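Local structure of HAT1-interacting factor 1 (Saccharomyces cerevisiae, 4NQ0) at residues Q69-M74 / N200-N205; K43-T48 / P61-I66. The protein chaperones histones H3 and H4 as part of the nuclear HAT-B histone acetyltransferase complex and takes part in chromatin assembly and telomere silencing. All blocks are in the same frame, centred on the assembly; numbering follows the deposited sequence.

Helix 61-77 is common to both contacts: its beginning packs on helix 38-51 in interaction 2, and its second half meets the start of helix 202-218 in interaction 1. The centres of the two contacts lie about 13 Å apart. Interaction 2 joins neighbours in sequence and is buried, built round a cysteine sulfur set against aliphatic groups and the L63 carbonyl. Interaction 1 joins segments at least 126 positions apart in the sequence, across the unmodelled segment 80-159. It is only partly buried, pairing a buried valine–leucine contact with two partly exposed tyrosines. Both rest largely on packing.

Interaction 1 of 2, residues Q69-M74 / N200-N205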
# COMPACT_ATOMS: atom_id res chain seq x y z
N GLN A 69 -8.16 6.05 -1.68
CA GLN A 69 -7.37 7.11 -2.31
C GLN A 69 -8.11 8.43 -2.29
O GLN A 69 -7.55 9.45 -1.90
CB GLN A 69 -7.04 6.77 -3.76
CG GLN A 69 -6.10 5.60 -3.93
CD GLN A 69 -4.99 5.88 -4.92
OE1 GLN A 69 -4.82 5.16 -5.90
NE2 GLN A 69 -4.24 6.95 -4.67
N ALA A 70 -9.39 8.40 -2.68
CA ALA A 70 -10.19 9.62 -2.76
C ALA A 70 -10.21 10.35 -1.43
O ALA A 70 -9.93 11.55 -1.37
CB ALA A 70 -11.61 9.30 -3.21
N VAL A 71 -10.51 9.61 -0.37
CA VAL A 71 -10.66 10.19 0.95
C VAL A 71 -9.31 10.63 1.52
O VAL A 71 -9.22 11.67 2.18
CB VAL A 71 -11.39 9.22 1.90
CG1 VAL A 71 -11.43 9.77 3.30
CG2 VAL A 71 -12.81 8.95 1.39
N TYR A 72 -8.26 9.86 1.26
CA TYR A 72 -6.92 10.27 1.65
C TYR A 72 -6.58 11.64 1.05
O TYR A 72 -6.17 12.55 1.77
CB TYR A 72 -5.88 9.22 1.21
CG TYR A 72 -4.44 9.69 1.28
CD1 TYR A 72 -3.91 10.18 2.46
CD2 TYR A 72 -3.61 9.61 0.17
CE1 TYR A 72 -2.58 10.59 2.53
CE2 TYR A 72 -2.29 10.03 0.23
CZ TYR A 72 -1.78 10.51 1.41
OH TYR A 72 -0.47 10.93 1.48
N ASN A 73 -6.77 11.77 -0.25
CA ASN A 73 -6.46 13.01 -0.95
C ASN A 73 -7.32 14.21 -0.54
O ASN A 73 -6.89 15.35 -0.67
CB ASN A 73 -6.52 12.80 -2.46
CG ASN A 73 -5.19 12.36 -3.03
OD1 ASN A 73 -4.23 13.13 -3.02
ND2 ASN A 73 -5.12 11.12 -3.52
N MET A 74 -8.53 13.93 -0.05
CA MET A 74 -9.39 14.96 0.51
C MET A 74 -8.76 15.54 1.77
O MET A 74 -8.82 16.75 2.00
CB MET A 74 -10.78 14.39 0.87
CG MET A 74 -11.75 14.25 -0.31
SD MET A 74 -13.21 13.26 0.09
CE MET A 74 -13.93 14.22 1.43
N ASN A 200 -15.23 12.01 10.80
CA ASN A 200 -14.11 11.87 11.74
C ASN A 200 -12.75 11.83 11.03
O ASN A 200 -12.45 12.70 10.21
CB ASN A 200 -14.32 10.64 12.62
CG ASN A 200 -15.72 10.56 13.18
OD1 ASN A 200 -16.14 11.43 13.95
ND2 ASN A 200 -16.45 9.53 12.79
N ASP A 201 -11.93 10.82 11.33
CA ASP A 201 -10.55 10.79 10.88
C ASP A 201 -10.47 10.10 9.52
O ASP A 201 -10.62 8.89 9.42
CB ASP A 201 -9.70 10.05 11.92
CG ASP A 201 -8.23 10.08 11.59
OD1 ASP A 201 -7.86 9.76 10.44
OD2 ASP A 201 -7.43 10.41 12.49
N LEU A 202 -10.21 10.90 8.48
CA LEU A 202 -10.19 10.41 7.10
C LEU A 202 -8.99 9.48 6.83
O LEU A 202 -9.12 8.51 6.08
CB LEU A 202 -10.19 11.58 6.12
CG LEU A 202 -11.45 12.47 6.15
CD1 LEU A 202 -11.31 13.66 5.23
CD2 LEU A 202 -12.69 11.66 5.79
N TYR A 203 -7.84 9.77 7.44
CA TYR A 203 -6.69 8.87 7.35
C TYR A 203 -7.08 7.48 7.87
O TYR A 203 -6.86 6.47 7.20
CB TYR A 203 -5.49 9.40 8.14
CG TYR A 203 -4.84 10.66 7.59
CD1 TYR A 203 -4.57 10.78 6.23
CD2 TYR A 203 -4.49 11.71 8.42
CE1 TYR A 203 -3.96 11.93 5.71
CE2 TYR A 203 -3.89 12.86 7.91
CZ TYR A 203 -3.62 12.96 6.56
OH TYR A 203 -3.04 14.09 6.04
N GLU A 204 -7.67 7.45 9.06
CA GLU A 204 -8.12 6.22 9.66
C GLU A 204 -9.10 5.52 8.73
O GLU A 204 -9.01 4.31 8.50
CB GLU A 204 -8.78 6.50 11.01
CG GLU A 204 -9.26 5.26 11.77
CD GLU A 204 -10.09 5.58 13.01
OE1 GLU A 204 -10.54 6.73 13.17
OE2 GLU A 204 -10.30 4.66 13.82
N ASN A 205 -10.04 6.30 8.19
CA ASN A 205 -11.06 5.78 7.27
C ASN A 205 -10.45 5.13 6.03
O ASN A 205 -10.82 4.02 5.67
CB ASN A 205 -12.02 6.90 6.86
CG ASN A 205 -12.82 7.45 8.04
OD1 ASN A 205 -12.80 6.89 9.14
ND2 ASN A 205 -13.52 8.55 7.82
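L202 leans on V71 along most of its length. Its CB sits 3.6 Å from V71 CG1, the same methyl that CG then passes. At the tip the branches divide: CD2 presses on V71 CG1 at 3.4 Å, tighter than usual for two carbons, while CD1 comes near V71 O and ends 4.5 Å from M74 CB. V71 offers that methyl because CG1 lies anti to its backbone N (chi1 175°), and the two side chains cross at about a right angle. Beside this pair, Y72 and Y203 meet edge to edge, Y72 CD1 lying 3.7 Å from Y203 CE1 and each close to the plane of the other's ring. E248 touches both tyrosines, which brings helix 229-248 in beside them. The new helix is fixed just before L202, where D201 is the N-cap: E204 N donates to D201 OD1 over 2.7 Å, almost straight at 173° but from above the carboxylate plane. Helix 61-77 and the first turn of helix 202-218, the latter within a predicted TPR repeat, thus pack together across the long intervening segment, consistent with the interrupted TPR fold (SHNi-TPR) of the NASP family.

Interaction 2 of 2, residues K43-T48 / P61-I66; sequences KRCQQT and PELFTI
C45 carries the apolar core of this contact, its sulfur pushed against the turn of helix that runs from L63 to I66. SG lies 3.7 Å from I66 CG2, and I66 CB is almost as near. I66 presents that methyl by holding CG2 anti to its backbone N, with CG1 turned back beside the N. C45 also packs on backbone: its SG lies 3.4 Å and its CB 3.6 Å from L63 O. The sulfur comes within 4.4 Å of L63 CD2 as well, a looser touch. The same CD2 also meets T48 one turn further along, 4.2 Å from its CG2, with the leucine and threonine side chains crossing at about a right angle. V26 and A29 of helix 14-34 add to this core, touching L63 and C45 respectively.

The backbones behind these side chains are successive helices, 38-51 and 61-77, joined by a short loop. Their axes over these turns approach to 9.1 Å and run roughly antiparallel, 139° apart. This is an alpha-helical hairpin, as in the helix pairs from which TPR folds are built.

T48 turns its hydroxyl back beside its own N (chi1 -55°), where OG1 donates to R44 O over 2.7 Å. The approach is close to the line of the carbonyl, C=O...donor angle 159°, and the same oxygen also accepts from T48 N. With an alanine here, R44 O would probably lose one of these two donors and a small gap would open beside L63 CD2. Two longer side chains reach helix 14-34: R44 hydrogen-bonds Q25 through NH2, and E62 forms a salt bridge with K30.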
# COMPACT_ATOMS: atom_id res chain seq x y z
N LYS A 43 -17.72 9.61 -3.24
CA LYS A 43 -19.17 9.50 -3.17
C LYS A 43 -19.65 8.41 -4.10
O LYS A 43 -20.54 7.64 -3.77
CB LYS A 43 -19.88 10.81 -3.53
CG LYS A 43 -19.85 11.84 -2.41
CD LYS A 43 -20.99 12.88 -2.52
CE LYS A 43 -20.60 14.13 -3.31
NZ LYS A 43 -21.11 15.40 -2.66
N ARG A 44 -19.06 8.35 -5.28
CA ARG A 44 -19.43 7.36 -6.27
C ARG A 44 -19.23 5.94 -5.73
O ARG A 44 -20.07 5.06 -5.94
CB ARG A 44 -18.57 7.54 -7.52
CG ARG A 44 -19.14 6.91 -8.74
CD ARG A 44 -20.00 7.90 -9.47
NE ARG A 44 -20.85 7.23 -10.43
CZ ARG A 44 -21.72 7.85 -11.22
NH1 ARG A 44 -21.83 9.18 -11.19
NH2 ARG A 44 -22.46 7.15 -12.06
N CYS A 45 -18.10 5.73 -5.07
CA CYS A 45 -17.78 4.43 -4.46
C CYS A 45 -18.71 4.15 -3.30
O CYS A 45 -19.27 3.07 -3.21
CB CYS A 45 -16.33 4.39 -3.95
SG CYS A 45 -15.07 4.43 -5.25
N GLN A 46 -18.87 5.14 -2.42
CA GLN A 46 -19.72 4.99 -1.24
C GLN A 46 -21.16 4.60 -1.61
O GLN A 46 -21.70 3.64 -1.07
CB GLN A 46 -19.73 6.29 -0.43
CG GLN A 46 -20.70 6.29 0.74
CD GLN A 46 -21.90 7.17 0.49
OE1 GLN A 46 -21.76 8.31 0.03
NE2 GLN A 46 -23.11 6.65 0.79
N GLN A 47 -21.76 5.33 -2.54
CA GLN A 47 -23.15 5.08 -2.93
C GLN A 47 -23.29 3.75 -3.65
O GLN A 47 -24.28 3.05 -3.48
CB GLN A 47 -23.67 6.21 -3.80
CG GLN A 47 -23.75 7.55 -3.08
CD GLN A 47 -23.92 8.70 -4.04
OE1 GLN A 47 -24.36 8.51 -5.17
NE2 GLN A 47 -23.57 9.90 -3.59
N THR A 48 -22.31 3.39 -4.47
CA THR A 48 -22.33 2.07 -5.11
C THR A 48 -22.26 0.99 -4.03
O THR A 48 -23.05 0.05 -4.06
CB THR A 48 -21.19 1.91 -6.15
OG1 THR A 48 -21.26 2.98 -7.10
CG2 THR A 48 -21.31 0.58 -6.89
N PRO A 61 -12.78 -5.08 -5.27
CA PRO A 61 -11.83 -4.41 -4.36
C PRO A 61 -11.45 -2.99 -4.80
O PRO A 61 -11.09 -2.17 -3.95
CB PRO A 61 -10.60 -5.33 -4.38
CG PRO A 61 -10.87 -6.37 -5.44
CD PRO A 61 -12.29 -6.38 -5.76
N GLU A 62 -11.52 -2.70 -6.09
CA GLU A 62 -11.28 -1.34 -6.58
C GLU A 62 -12.22 -0.29 -5.99
O GLU A 62 -11.84 0.87 -5.87
CB GLU A 62 -11.40 -1.28 -8.10
CG GLU A 62 -10.38 -2.08 -8.83
CD GLU A 62 -9.29 -1.21 -9.39
OE1 GLU A 62 -9.37 -0.89 -10.60
OE2 GLU A 62 -8.39 -0.81 -8.61
N LEU A 63 -13.45 -0.68 -5.63
CA LEU A 63 -14.36 0.25 -4.96
C LEU A 63 -13.75 0.73 -3.64
O LEU A 63 -13.88 1.90 -3.29
CB LEU A 63 -15.73 -0.39 -4.70
CG LEU A 63 -16.59 -0.61 -5.95
CD1 LEU A 63 -17.72 -1.56 -5.65
CD2 LEU A 63 -17.13 0.70 -6.51
N PHE A 64 -13.09 -0.18 -2.94
CA PHE A 64 -12.44 0.16 -1.67
C PHE A 64 -11.16 0.95 -1.88
O PHE A 64 -10.91 1.96 -1.20
CB PHE A 64 -12.21 -1.12 -0.86
CG PHE A 64 -13.47 -1.73 -0.32
CD1 PHE A 64 -13.92 -1.42 0.95
CD2 PHE A 64 -14.23 -2.61 -1.10
CE1 PHE A 64 -15.10 -1.97 1.46
CE2 PHE A 64 -15.41 -3.16 -0.60
CZ PHE A 64 -15.84 -2.85 0.67
N THR A 65 -10.35 0.54 -2.86
CA THR A 65 -9.06 1.20 -3.09
C THR A 65 -9.20 2.61 -3.66
O THR A 65 -8.52 3.54 -3.21
CB THR A 65 -8.12 0.35 -3.96
OG1 THR A 65 -8.67 0.22 -5.28
CG2 THR A 65 -7.94 -1.03 -3.34
N ILE A 66 -10.10 2.78 -4.62
CA ILE A 66 -10.43 4.11 -5.13
C ILE A 66 -11.02 4.99 -4.03
O ILE A 66 -10.60 6.15 -3.86
CB ILE A 66 -11.40 4.04 -6.34
CG1 ILE A 66 -10.70 3.34 -7.52
CG2 ILE A 66 -11.85 5.43 -6.76
CD1 ILE A 66 -11.65 2.83 -8.56